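Local coordinates for calcium-regulated actin-bundling protein (Dictyostelium discoideum, PDB 4X3N) that binds actin filaments and calcium, bundles the filaments under calcium control, and may help shape and reorganise filopodia and pseudopodia during cell movement, at residues 51-56 with 163-168; 31-36 with 169-174; 188-193 with 281-286; 181-186 with 274-279. One frame throughout, in Å; residues are numbered along the deposited sequence.

In the fold
Interactions 1 and 2 both place helix 167-174: the first through the turn that leads into it, against helix 42-57, the second through the helix itself, against helix 28-38; they meet at Tyr53 and Asp169. Interactions 3 and 4, whose centres are about 10 Å apart, are successive turns of one interface between helices 181-211 and 273-290. Interaction 1 is only partly buried and mixes aromatic packing with a weak hydrogen bond. Interaction 2 is buried and rich in phenylalanine and sulfur, close to the calcium site. Interaction 4 is wholly buried and apolar, while interaction 3 is buried but brings in lysine and aspartate. Asn51, hydrogen-bonded to Ala275, ties interaction 1 to interaction 4.

Interaction 1: 51-56 with 163-168; sequences NAYWAE and DFANPA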
loop_
_atom_site.group_PDB
_atom_site.type_symbol
_atom_site.label_atom_id
_atom_site.label_comp_id
_atom_site.label_asym_id
_atom_site.label_seq_id
_atom_site.Cartn_x
_atom_site.Cartn_y
_atom_site.Cartn_z
ATOM N N ASN A 51 30.635 1.825 -3.350
ATOM C CA ASN A 51 31.458 2.221 -4.482
ATOM C C ASN A 51 31.666 3.720 -4.598
ATOM O O ASN A 51 32.735 4.135 -4.965
ATOM C CB ASN A 51 30.853 1.785 -5.806
ATOM C CG ASN A 51 31.073 0.304 -6.074
ATOM O OD1 ASN A 51 31.971 -0.307 -5.514
ATOM N ND2 ASN A 51 30.265 -0.257 -6.945
ATOM N N ALA A 52 30.623 4.505 -4.367
ATOM C CA ALA A 52 30.697 5.927 -4.578
ATOM C C ALA A 52 31.545 6.596 -3.464
ATOM O O ALA A 52 32.289 7.545 -3.697
ATOM C CB ALA A 52 29.317 6.545 -4.596
ATOM N N TYR A 53 31.425 6.088 -2.263
ATOM C CA TYR A 53 32.008 6.771 -1.137
ATOM C C TYR A 53 33.117 5.946 -0.480
ATOM O O TYR A 53 33.450 6.157 0.695
ATOM C CB TYR A 53 30.908 7.102 -0.140
ATOM C CG TYR A 53 30.078 8.270 -0.524
ATOM C CD1 TYR A 53 30.567 9.561 -0.432
ATOM C CD2 TYR A 53 28.778 8.083 -1.016
ATOM C CE1 TYR A 53 29.784 10.631 -0.835
ATOM C CE2 TYR A 53 27.970 9.132 -1.378
ATOM C CZ TYR A 53 28.466 10.421 -1.299
ATOM O OH TYR A 53 27.692 11.462 -1.754
ATOM N N TRP A 54 33.710 5.013 -1.211
ATOM C CA TRP A 54 34.672 4.097 -0.603
ATOM C C TRP A 54 35.827 4.871 0.117
ATOM O O TRP A 54 36.256 4.475 1.211
ATOM C CB TRP A 54 35.234 3.105 -1.676
ATOM C CG TRP A 54 35.930 1.958 -1.055
ATOM C CD1 TRP A 54 37.289 1.685 -1.087
ATOM C CD2 TRP A 54 35.337 0.947 -0.258
ATOM N NE1 TRP A 54 37.545 0.580 -0.343
ATOM C CE2 TRP A 54 36.362 0.096 0.167
ATOM C CE3 TRP A 54 34.034 0.709 0.187
ATOM C CZ2 TRP A 54 36.124 -0.999 0.978
ATOM C CZ3 TRP A 54 33.794 -0.398 0.987
ATOM C CH2 TRP A 54 34.819 -1.237 1.374
ATOM N N ALA A 55 36.281 5.980 -0.466
ATOM C CA ALA A 55 37.448 6.691 0.069
ATOM C C ALA A 55 37.086 7.184 1.438
ATOM O O ALA A 55 37.910 7.152 2.332
ATOM C CB ALA A 55 37.871 7.849 -0.807
ATOM N N GLU A 56 35.839 7.581 1.609
ATOM C CA GLU A 56 35.386 8.150 2.855
ATOM C C GLU A 56 34.795 7.202 3.835
ATOM O O GLU A 56 34.743 7.504 5.028
ATOM C CB GLU A 56 34.310 9.196 2.554
ATOM C CG GLU A 56 34.746 10.397 1.728
ATOM C CD GLU A 56 34.749 10.143 0.239
ATOM O OE1 GLU A 56 34.298 9.078 -0.246
ATOM O OE2 GLU A 56 35.153 11.078 -0.468
ATOM N N ASP A 163 27.699 13.773 6.987
ATOM C CA ASP A 163 28.943 14.614 7.123
ATOM C C ASP A 163 29.725 14.648 5.804
ATOM O O ASP A 163 30.510 15.532 5.569
ATOM C CB ASP A 163 29.927 14.028 8.142
ATOM C CG ASP A 163 29.364 13.935 9.534
ATOM O OD1 ASP A 163 28.457 14.759 9.895
ATOM O OD2 ASP A 163 29.858 12.997 10.274
ATOM N N PHE A 164 29.550 13.661 4.926
ATOM C CA PHE A 164 30.184 13.759 3.615
ATOM C C PHE A 164 29.304 13.373 2.419
ATOM O O PHE A 164 29.659 13.754 1.345
ATOM C CB PHE A 164 31.483 12.928 3.522
ATOM C CG PHE A 164 31.288 11.504 3.832
ATOM C CD1 PHE A 164 30.815 10.643 2.861
ATOM C CD2 PHE A 164 31.560 11.030 5.090
ATOM C CE1 PHE A 164 30.591 9.333 3.180
ATOM C CE2 PHE A 164 31.306 9.729 5.416
ATOM C CZ PHE A 164 30.824 8.872 4.450
ATOM N N ALA A 165 28.207 12.645 2.642
ATOM C CA ALA A 165 27.357 12.111 1.597
ATOM C C ALA A 165 26.087 12.949 1.454
ATOM O O ALA A 165 25.607 13.522 2.451
ATOM C CB ALA A 165 27.010 10.691 1.957
ATOM N N ASN A 166 25.578 13.072 0.214
ATOM C CA ASN A 166 24.322 13.683 0.023
ATOM C C ASN A 166 23.810 13.316 -1.332
ATOM O O ASN A 166 24.569 12.801 -2.155
ATOM C CB ASN A 166 24.425 15.200 0.228
ATOM C CG ASN A 166 25.320 15.842 -0.760
ATOM O OD1 ASN A 166 24.967 16.053 -1.928
ATOM N ND2 ASN A 166 26.483 16.175 -0.316
ATOM N N PRO A 167 22.529 13.539 -1.591
ATOM C CA PRO A 167 22.006 12.885 -2.812
ATOM C C PRO A 167 22.618 13.373 -4.139
ATOM O O PRO A 167 22.868 12.588 -5.094
ATOM C CB PRO A 167 20.518 13.245 -2.747
ATOM C CG PRO A 167 20.242 13.268 -1.327
ATOM C CD PRO A 167 21.436 13.969 -0.713
ATOM N N ALA A 168 22.803 14.674 -4.263
ATOM C CA ALA A 168 23.359 15.185 -5.510
ATOM C C ALA A 168 24.804 14.766 -5.749
ATOM O O ALA A 168 25.183 14.318 -6.846
ATOM C CB ALA A 168 23.254 16.710 -5.550
#
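The turn leading into helix 167-174, with Asn166 as its N-cap, OD1 accepting from Asp169 N, packs against Tyr53 and Glu56 near the C-terminal end of helix 42-57. Tyr53 has CG anti to its carbonyl carbon (chi1 -78°), which sends the ring across to the turn. There the CB of Ala165 sits over one ring face, 3.9 Å from the centroid and offset toward the rim; a methyl is small enough to lie flat on the ring in this buried spot. Tyr53 OH accepts a weak hydrogen bond from Asn166 N (3.3 Å), although its stronger partner is Asp169. The Phe164 and Tyr53 side chains pass alongside each other, pointing opposite ways, CD1 to CD1 at 3.5 Å, with their planes oblique at 54°. Over the centre of the Phe164 ring lies Glu56 CB, 3.8 Å from the centroid, a CH-pi contact made by the aliphatic part of the acidic chain. The chain then bends at chi2 (83°), and its carboxylate forms a salt bridge with Arg173, so Glu56 serves apolar and charged neighbours. Leu158 of helix 153-160 touches Tyr53 and Ala165, Phe49 packs against both from helix 42-57, and Val57 meets Phe164.

Interaction 2: 31-36 with 169-174; sequences MEFFCN and DFCTRS
Asp169 OD2, on the helix that presses Phe170, Cys171 and Ser174 against Phe33 and Phe34, is gripped by two groups: the hydroxyl of Tyr53 and, one turn on, Arg173 NE. Arg173 NE lies 2.6 Å from Asp169 OD2 in a salt bridge, but the hydrogen bond is weak, bent to 125°. Arg173 NH1 also donates to Ala52 O, so these bonds fasten the helix to helix 42-57.

The contact with helix 28-38 is largely apolar. Cys171 SG lies between two neighbouring rings, meeting both at the edge, 4.0 Å from Phe34 CD2 and 4.1 Å from Phe33 CD2. Cysteine suits the place, its soft sulfur small enough to fit beside two aromatic edges. Phe33 has CG anti to the backbone N (chi1 174°), which carries its ring on to the last turn of the helix, where Ser174 OG lies in the ring plane, 3.3 Å from Phe33 CZ. Phe170 meets Phe33 obliquely, CE2 to CE2 at 3.9 Å, and touches Phe34 more loosely.

Segments 31-36 and 169-174 cross at 85°, their axes 10.0 Å apart at closest. Phe34 also packs on Val145, Leu154, Glu155 and Leu158, and its side chain is about 6 Å from the bound calcium ion. The arrangement is consistent with hydrophobic core beside an EF-hand-like helix-loop-helix, whose loop supplies Asp144, Asn146, Asp148, Arg150 and Glu155 to the metal site.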
loop_
_atom_site.group_PDB
_atom_site.type_symbol
_atom_site.label_atom_id
_atom_site.label_comp_id
_atom_site.label_asym_id
_atom_site.label_seq_id
_atom_site.Cartn_x
_atom_site.Cartn_y
_atom_site.Cartn_z
ATOM N N MET A 31 17.444 12.499 -10.453
ATOM C CA MET A 31 16.347 11.910 -9.713
ATOM C C MET A 31 15.973 10.568 -10.303
ATOM O O MET A 31 15.675 9.648 -9.566
ATOM C CB MET A 31 15.150 12.837 -9.687
ATOM C CG MET A 31 14.018 12.389 -8.794
ATOM S SD MET A 31 14.535 12.063 -7.073
ATOM C CE MET A 31 14.428 13.744 -6.398
ATOM N N GLU A 32 16.023 10.425 -11.627
ATOM C CA GLU A 32 15.543 9.196 -12.225
ATOM C C GLU A 32 16.537 8.130 -11.867
ATOM O O GLU A 32 16.155 6.997 -11.509
ATOM C CB GLU A 32 15.403 9.317 -13.760
ATOM C CG GLU A 32 15.167 7.969 -14.457
ATOM C CD GLU A 32 15.534 7.979 -15.958
ATOM O OE1 GLU A 32 16.035 9.012 -16.465
ATOM O OE2 GLU A 32 15.318 6.957 -16.651
ATOM N N PHE A 33 17.824 8.481 -11.996
ATOM C CA PHE A 33 18.914 7.579 -11.570
ATOM C C PHE A 33 18.722 7.134 -10.130
ATOM O O PHE A 33 18.710 5.962 -9.799
ATOM C CB PHE A 33 20.269 8.272 -11.719
ATOM C CG PHE A 33 21.396 7.474 -11.174
ATOM C CD1 PHE A 33 21.878 6.358 -11.875
ATOM C CD2 PHE A 33 21.962 7.785 -9.983
ATOM C CE1 PHE A 33 22.938 5.632 -11.377
ATOM C CE2 PHE A 33 22.998 7.055 -9.487
ATOM C CZ PHE A 33 23.466 5.967 -10.159
ATOM N N PHE A 34 18.560 8.121 -9.258
ATOM C CA PHE A 34 18.416 7.883 -7.829
ATOM C C PHE A 34 17.246 6.960 -7.573
ATOM O O PHE A 34 17.363 6.013 -6.807
ATOM C CB PHE A 34 18.150 9.224 -7.157
ATOM C CG PHE A 34 18.155 9.183 -5.674
ATOM C CD1 PHE A 34 17.052 8.893 -4.991
ATOM C CD2 PHE A 34 19.308 9.533 -4.976
ATOM C CE1 PHE A 34 17.071 8.829 -3.594
ATOM C CE2 PHE A 34 19.356 9.473 -3.592
ATOM C CZ PHE A 34 18.239 9.150 -2.892
ATOM N N CYS A 35 16.108 7.251 -8.171
ATOM C CA CYS A 35 14.929 6.421 -7.952
ATOM C C CYS A 35 15.166 4.990 -8.394
ATOM O O CYS A 35 14.696 4.047 -7.711
ATOM C CB CYS A 35 13.672 7.001 -8.633
ATOM S SG CYS A 35 13.106 8.505 -7.785
ATOM N N ASN A 36 15.892 4.805 -9.497
ATOM C CA ASN A 36 16.202 3.440 -9.940
ATOM C C ASN A 36 17.092 2.674 -9.031
ATOM O O ASN A 36 16.809 1.533 -8.711
ATOM C CB ASN A 36 16.766 3.460 -11.343
ATOM C CG ASN A 36 15.701 3.820 -12.348
ATOM O OD1 ASN A 36 14.532 3.518 -12.130
ATOM N ND2 ASN A 36 16.074 4.452 -13.434
ATOM N N ASP A 169 25.607 14.846 -4.705
ATOM C CA ASP A 169 26.957 14.316 -4.718
ATOM C C ASP A 169 26.966 12.832 -5.088
ATOM O O ASP A 169 27.737 12.379 -5.964
ATOM C CB ASP A 169 27.642 14.584 -3.348
ATOM C CG ASP A 169 29.115 14.098 -3.313
ATOM O OD1 ASP A 169 29.971 14.814 -3.911
ATOM O OD2 ASP A 169 29.423 12.999 -2.738
ATOM N N PHE A 170 26.145 12.053 -4.402
ATOM C CA PHE A 170 26.048 10.652 -4.702
ATOM C C PHE A 170 25.771 10.412 -6.209
ATOM O O PHE A 170 26.410 9.577 -6.825
ATOM C CB PHE A 170 24.968 9.998 -3.849
ATOM C CG PHE A 170 24.591 8.644 -4.351
ATOM C CD1 PHE A 170 25.480 7.595 -4.227
ATOM C CD2 PHE A 170 23.430 8.459 -5.039
ATOM C CE1 PHE A 170 25.189 6.382 -4.755
ATOM C CE2 PHE A 170 23.110 7.200 -5.558
ATOM C CZ PHE A 170 23.992 6.192 -5.430
ATOM N N CYS A 171 24.823 11.137 -6.793
ATOM C CA CYS A 171 24.471 10.925 -8.199
ATOM C C CYS A 171 25.667 11.274 -9.122
ATOM O O CYS A 171 26.018 10.548 -10.093
ATOM C CB CYS A 171 23.216 11.740 -8.551
ATOM S SG CYS A 171 21.699 11.185 -7.734
ATOM N N THR A 172 26.356 12.351 -8.762
ATOM C CA THR A 172 27.552 12.756 -9.500
ATOM C C THR A 172 28.571 11.701 -9.446
ATOM O O THR A 172 29.188 11.419 -10.430
ATOM C CB THR A 172 28.181 13.990 -8.860
ATOM O OG1 THR A 172 27.273 15.105 -9.010
ATOM C CG2 THR A 172 29.556 14.306 -9.462
ATOM N N ARG A 173 28.797 11.130 -8.264
ATOM C CA ARG A 173 29.730 10.059 -8.088
ATOM C C ARG A 173 29.318 8.751 -8.761
ATOM O O ARG A 173 30.186 8.014 -9.248
ATOM C CB ARG A 173 29.974 9.759 -6.616
ATOM C CG ARG A 173 30.772 10.820 -5.883
ATOM C CD ARG A 173 30.808 10.492 -4.413
ATOM N NE ARG A 173 31.446 11.503 -3.527
ATOM C CZ ARG A 173 32.482 11.229 -2.710
ATOM N NH1 ARG A 173 33.094 10.044 -2.655
ATOM N NH2 ARG A 173 32.906 12.159 -1.920
ATOM N N SER A 174 28.036 8.448 -8.781
ATOM C CA SER A 174 27.610 7.087 -9.169
ATOM C C SER A 174 27.083 6.958 -10.587
ATOM O O SER A 174 27.172 5.857 -11.175
ATOM C CB SER A 174 26.490 6.588 -8.203
ATOM O OG SER A 174 26.130 5.162 -8.460
#

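Interaction 3: 188-193 with 281-286; sequences LALEEV and RDLEEK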
loop_
_atom_site.group_PDB
_atom_site.type_symbol
_atom_site.label_atom_id
_atom_site.label_comp_id
_atom_site.label_asym_id
_atom_site.label_seq_id
_atom_site.Cartn_x
_atom_site.Cartn_y
_atom_site.Cartn_z
ATOM N N LEU A 188 25.808 -12.464 -9.419
ATOM C CA LEU A 188 24.825 -13.479 -9.766
ATOM C C LEU A 188 25.240 -14.859 -9.342
ATOM O O LEU A 188 24.381 -15.671 -9.006
ATOM C CB LEU A 188 24.548 -13.479 -11.276
ATOM C CG LEU A 188 23.933 -12.187 -11.790
ATOM C CD1 LEU A 188 23.873 -12.188 -13.330
ATOM C CD2 LEU A 188 22.565 -12.022 -11.179
ATOM N N ALA A 189 26.531 -15.153 -9.339
ATOM C CA ALA A 189 26.956 -16.408 -8.773
ATOM C C ALA A 189 26.644 -16.495 -7.271
ATOM O O ALA A 189 26.246 -17.534 -6.730
ATOM C CB ALA A 189 28.445 -16.599 -9.010
ATOM N N LEU A 190 26.878 -15.400 -6.570
ATOM C CA LEU A 190 26.443 -15.319 -5.170
ATOM C C LEU A 190 24.915 -15.485 -5.020
ATOM O O LEU A 190 24.469 -16.190 -4.142
ATOM C CB LEU A 190 26.964 -14.043 -4.520
ATOM C CG LEU A 190 28.458 -14.081 -4.127
ATOM C CD1 LEU A 190 29.059 -12.710 -3.922
ATOM C CD2 LEU A 190 28.715 -14.965 -2.939
ATOM N N GLU A 191 24.114 -14.913 -5.912
ATOM C CA GLU A 191 22.687 -15.059 -5.811
ATOM C C GLU A 191 22.318 -16.526 -6.070
ATOM O O GLU A 191 21.391 -17.061 -5.481
ATOM C CB GLU A 191 21.922 -14.107 -6.752
ATOM C CG GLU A 191 20.425 -14.357 -6.760
ATOM C CD GLU A 191 19.778 -14.370 -5.345
ATOM O OE1 GLU A 191 20.317 -13.697 -4.412
ATOM O OE2 GLU A 191 18.733 -15.068 -5.158
ATOM N N GLU A 192 23.038 -17.186 -6.947
ATOM C CA GLU A 192 22.785 -18.600 -7.144
ATOM C C GLU A 192 23.125 -19.424 -5.847
ATOM O O GLU A 192 22.482 -20.398 -5.561
ATOM C CB GLU A 192 23.562 -19.050 -8.378
ATOM C CG GLU A 192 23.637 -20.548 -8.585
ATOM C CD GLU A 192 22.308 -21.185 -8.872
ATOM O OE1 GLU A 192 21.447 -20.475 -9.378
ATOM O OE2 GLU A 192 22.143 -22.386 -8.562
ATOM N N VAL A 193 24.112 -19.038 -5.050
ATOM C CA VAL A 193 24.262 -19.669 -3.763
ATOM C C VAL A 193 23.004 -19.477 -2.918
ATOM O O VAL A 193 22.568 -20.411 -2.248
ATOM C CB VAL A 193 25.478 -19.161 -2.989
ATOM C CG1 VAL A 193 25.533 -19.760 -1.603
ATOM C CG2 VAL A 193 26.780 -19.407 -3.733
ATOM N N ARG A 281 33.093 -10.239 1.444
ATOM C CA ARG A 281 32.407 -10.419 2.715
ATOM C C ARG A 281 31.278 -11.436 2.715
ATOM O O ARG A 281 31.095 -12.235 3.654
ATOM C CB ARG A 281 31.832 -9.068 3.155
ATOM C CG ARG A 281 31.276 -9.067 4.553
ATOM C CD ARG A 281 32.397 -9.288 5.563
ATOM N NE ARG A 281 31.867 -9.256 6.914
ATOM C CZ ARG A 281 31.186 -10.254 7.491
ATOM N NH1 ARG A 281 30.952 -11.383 6.840
ATOM N NH2 ARG A 281 30.716 -10.108 8.746
ATOM N N ASP A 282 30.485 -11.377 1.665
ATOM C CA ASP A 282 29.281 -12.192 1.573
ATOM C C ASP A 282 29.654 -13.660 1.329
ATOM O O ASP A 282 29.151 -14.578 1.989
ATOM C CB ASP A 282 28.459 -11.606 0.456
ATOM C CG ASP A 282 27.064 -12.111 0.451
ATOM O OD1 ASP A 282 26.420 -11.960 1.505
ATOM O OD2 ASP A 282 26.604 -12.599 -0.601
ATOM N N LEU A 283 30.594 -13.866 0.411
ATOM C CA LEU A 283 31.205 -15.182 0.200
ATOM C C LEU A 283 31.735 -15.736 1.478
ATOM O O LEU A 283 31.475 -16.873 1.808
ATOM C CB LEU A 283 32.359 -15.097 -0.756
ATOM C CG LEU A 283 33.096 -16.392 -1.075
ATOM C CD1 LEU A 283 32.200 -17.344 -1.898
ATOM C CD2 LEU A 283 34.399 -16.036 -1.822
ATOM N N GLU A 284 32.486 -14.919 2.202
ATOM C CA GLU A 284 33.020 -15.345 3.503
ATOM C C GLU A 284 31.905 -15.860 4.437
ATOM O O GLU A 284 31.998 -16.957 4.985
ATOM C CB GLU A 284 33.786 -14.138 4.089
ATOM C CG GLU A 284 34.290 -14.248 5.521
ATOM C CD GLU A 284 34.784 -12.879 6.094
ATOM O OE1 GLU A 284 34.723 -12.693 7.320
ATOM O OE2 GLU A 284 35.227 -11.973 5.344
ATOM N N GLU A 285 30.851 -15.065 4.603
ATOM C CA GLU A 285 29.684 -15.411 5.426
ATOM C C GLU A 285 29.067 -16.728 4.957
ATOM O O GLU A 285 28.846 -17.679 5.724
ATOM C CB GLU A 285 28.632 -14.282 5.325
ATOM C CG GLU A 285 27.542 -14.284 6.396
ATOM C CD GLU A 285 28.109 -14.101 7.773
ATOM O OE1 GLU A 285 29.213 -13.533 7.862
ATOM O OE2 GLU A 285 27.474 -14.543 8.757
ATOM N N LYS A 286 28.864 -16.814 3.661
ATOM C CA LYS A 286 28.279 -18.019 3.124
ATOM C C LYS A 286 29.114 -19.225 3.433
ATOM O O LYS A 286 28.544 -20.270 3.800
ATOM C CB LYS A 286 28.000 -17.862 1.619
ATOM C CG LYS A 286 26.739 -17.032 1.335
ATOM C CD LYS A 286 26.851 -16.278 0.033
ATOM C CE LYS A 286 25.458 -16.015 -0.592
ATOM N NZ LYS A 286 24.594 -15.033 0.126
#
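Lys286 lies obliquely across Leu190 and Val193, offering them its methylenes rather than its charge. Its CD meets Leu190 CD2 at 3.7 Å and its CE meets Val193 CG1 at 3.9 Å. A bend at chi4 (70°) then turns NZ out of this apolar strip, back to Asp282 OD2 on its own helix, a weak bond of 3.2 Å within a salt bridge, and to Asn194 OD1. Lysine fits because its long aliphatic chain packs on leucine and valine while its end finds polar partners. Shortening Lys286 to an alanine is likely to uncover Leu190 and Val193 and leave Asp282 OD2 without its lysine mate.

Leu190 and Asp282 lie side by side but point opposite ways, with CD2 3.9 Å from OD2, while Asp282 OD1 is hydrogen-bonded to Tyr65 OH. The same Leu190 methyl, CD2, reaches Leu283 CB at 4.2 Å. The two segments run in nearly the same direction, 23° apart, with axes 11.0 Å from each other. Helix 232-255 packs on segment 188-193, setting Val248 against Leu190 and Leu237, Leu241 and Ala244 against Val193, while Tyr65 and Ser66 of helix 61-79 lie against Arg281.

Interaction 4: 181-186 with 274-279; sequences PEIKKA and GAIWWM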
loop_
_atom_site.group_PDB
_atom_site.type_symbol
_atom_site.label_atom_id
_atom_site.label_comp_id
_atom_site.label_asym_id
_atom_site.label_seq_id
_atom_site.Cartn_x
_atom_site.Cartn_y
_atom_site.Cartn_z
ATOM N N PRO A 181 31.094 -6.439 -16.146
ATOM C CA PRO A 181 30.523 -7.780 -16.321
ATOM C C PRO A 181 31.125 -8.852 -15.406
ATOM O O PRO A 181 30.423 -9.816 -15.063
ATOM C CB PRO A 181 30.762 -8.118 -17.815
ATOM C CG PRO A 181 31.268 -6.877 -18.464
ATOM C CD PRO A 181 31.672 -5.883 -17.395
ATOM N N GLU A 182 32.401 -8.727 -15.050
ATOM C CA GLU A 182 33.002 -9.729 -14.190
ATOM C C GLU A 182 32.361 -9.625 -12.813
ATOM O O GLU A 182 32.183 -10.637 -12.103
ATOM C CB GLU A 182 34.507 -9.566 -14.079
ATOM C CG GLU A 182 35.248 -9.885 -15.394
ATOM C CD GLU A 182 35.353 -8.674 -16.366
ATOM O OE1 GLU A 182 34.581 -7.657 -16.263
ATOM O OE2 GLU A 182 36.244 -8.757 -17.245
ATOM N N ILE A 183 32.035 -8.399 -12.446
ATOM C CA ILE A 183 31.382 -8.145 -11.167
ATOM C C ILE A 183 29.941 -8.648 -11.212
ATOM O O ILE A 183 29.529 -9.353 -10.308
ATOM C CB ILE A 183 31.502 -6.663 -10.785
ATOM C CG1 ILE A 183 32.984 -6.349 -10.494
ATOM C CG2 ILE A 183 30.609 -6.319 -9.601
ATOM C CD1 ILE A 183 33.285 -4.900 -10.187
ATOM N N LYS A 184 29.207 -8.362 -12.283
ATOM C CA LYS A 184 27.861 -8.833 -12.371
ATOM C C LYS A 184 27.864 -10.337 -12.285
ATOM O O LYS A 184 27.063 -10.917 -11.573
ATOM C CB LYS A 184 27.190 -8.378 -13.657
ATOM C CG LYS A 184 25.723 -8.745 -13.782
ATOM C CD LYS A 184 25.189 -8.217 -15.098
ATOM C CE LYS A 184 23.705 -8.453 -15.210
ATOM N NZ LYS A 184 23.333 -8.806 -16.612
ATOM N N LYS A 185 28.793 -10.977 -12.958
ATOM C CA LYS A 185 28.881 -12.450 -12.922
ATOM C C LYS A 185 29.025 -12.965 -11.529
ATOM O O LYS A 185 28.367 -13.917 -11.141
ATOM C CB LYS A 185 30.051 -12.940 -13.763
ATOM C CG LYS A 185 29.678 -13.045 -15.242
ATOM C CD LYS A 185 30.873 -13.527 -16.085
ATOM C CE LYS A 185 30.513 -13.855 -17.557
ATOM N NZ LYS A 185 29.967 -12.688 -18.299
ATOM N N ALA A 186 29.913 -12.337 -10.774
ATOM C CA ALA A 186 30.189 -12.745 -9.448
ATOM C C ALA A 186 28.987 -12.479 -8.537
ATOM O O ALA A 186 28.645 -13.323 -7.706
ATOM C CB ALA A 186 31.430 -11.983 -8.942
ATOM N N GLY A 274 33.857 -1.105 -3.417
ATOM C CA GLY A 274 32.801 -1.494 -2.482
ATOM C C GLY A 274 32.213 -2.850 -2.932
ATOM O O GLY A 274 31.903 -3.727 -2.124
ATOM N N ALA A 275 32.032 -2.987 -4.228
ATOM C CA ALA A 275 31.442 -4.213 -4.752
ATOM C C ALA A 275 32.363 -5.348 -4.481
ATOM O O ALA A 275 31.915 -6.412 -4.125
ATOM C CB ALA A 275 31.206 -4.087 -6.232
ATOM N N ILE A 276 33.678 -5.092 -4.574
ATOM C CA ILE A 276 34.669 -6.128 -4.338
ATOM C C ILE A 276 34.637 -6.484 -2.896
ATOM O O ILE A 276 34.507 -7.642 -2.559
ATOM C CB ILE A 276 36.091 -5.742 -4.851
ATOM C CG1 ILE A 276 36.130 -5.547 -6.368
ATOM C CG2 ILE A 276 37.106 -6.772 -4.395
ATOM C CD1 ILE A 276 35.595 -6.714 -7.178
ATOM N N TRP A 277 34.655 -5.494 -2.004
ATOM C CA TRP A 277 34.595 -5.792 -0.579
ATOM C C TRP A 277 33.292 -6.576 -0.217
ATOM O O TRP A 277 33.305 -7.525 0.567
ATOM C CB TRP A 277 34.678 -4.474 0.238
ATOM C CG TRP A 277 34.635 -4.695 1.759
ATOM C CD1 TRP A 277 35.719 -4.786 2.622
ATOM C CD2 TRP A 277 33.474 -4.857 2.580
ATOM N NE1 TRP A 277 35.287 -4.984 3.909
ATOM C CE2 TRP A 277 33.921 -5.056 3.911
ATOM C CE3 TRP A 277 32.100 -4.884 2.321
ATOM C CZ2 TRP A 277 33.035 -5.278 4.972
ATOM C CZ3 TRP A 277 31.222 -5.088 3.373
ATOM C CH2 TRP A 277 31.698 -5.284 4.688
ATOM N N TRP A 278 32.150 -6.156 -0.774
ATOM C CA TRP A 278 30.855 -6.747 -0.350
ATOM C C TRP A 278 30.790 -8.198 -0.755
ATOM O O TRP A 278 30.414 -9.072 0.005
ATOM C CB TRP A 278 29.698 -5.989 -1.020
ATOM C CG TRP A 278 28.357 -6.370 -0.507
ATOM C CD1 TRP A 278 27.555 -7.419 -0.954
ATOM C CD2 TRP A 278 27.618 -5.730 0.532
ATOM N NE1 TRP A 278 26.394 -7.417 -0.293
ATOM C CE2 TRP A 278 26.395 -6.404 0.639
ATOM C CE3 TRP A 278 27.852 -4.626 1.364
ATOM C CZ2 TRP A 278 25.425 -6.041 1.586
ATOM C CZ3 TRP A 278 26.874 -4.258 2.295
ATOM C CH2 TRP A 278 25.683 -4.938 2.380
ATOM N N MET A 279 31.174 -8.446 -1.990
ATOM C CA MET A 279 31.105 -9.816 -2.493
ATOM C C MET A 279 32.012 -10.747 -1.740
ATOM O O MET A 279 31.643 -11.853 -1.428
ATOM C CB MET A 279 31.438 -9.829 -3.986
ATOM C CG MET A 279 30.294 -9.291 -4.814
ATOM S SD MET A 279 30.515 -9.568 -6.582
ATOM C CE MET A 279 32.241 -9.008 -6.837
#
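Aliphatic contacts come first: Ile183 reaches three residues of segment 274-279 with its two branches. CG2 touches Ala275 CB at 4.1 Å and Met279 CE at 4.2 Å, whereas CD1, at the end of the other branch, meets Ile276 CD1 at 4.2 Å. A beta-branched isoleucine suits the place because it fills two directions at once, and Ala275 offers a small methyl against CG2.

Sulfur contacts follow. Met279 SD lies 3.5 Å from Ala186 CB and 3.9 Å from Ile183 O. The methionine chain crosses Ile183 at about a right angle and bends at chi3 (-48°), which lays Met279 CE 3.7 Å from Ala186 CB. A long flexible thioether thus reaches across to a small alanine. A serine in place of Met279 would probably open a gap beside Ala186 and Ile183 and put a hydroxyl into apolar surroundings.

Helix 232-255 also packs here, with Ala247 and Val248 on Ala186 and Tyr255 on Ile183. With the axes only 22° from parallel, and the touching residues Ile183, Ala186, Leu190 and Val193 recurring every three or four positions, the arrangement resembles the side-by-side packing of long helices in coiled coils and helical bundles.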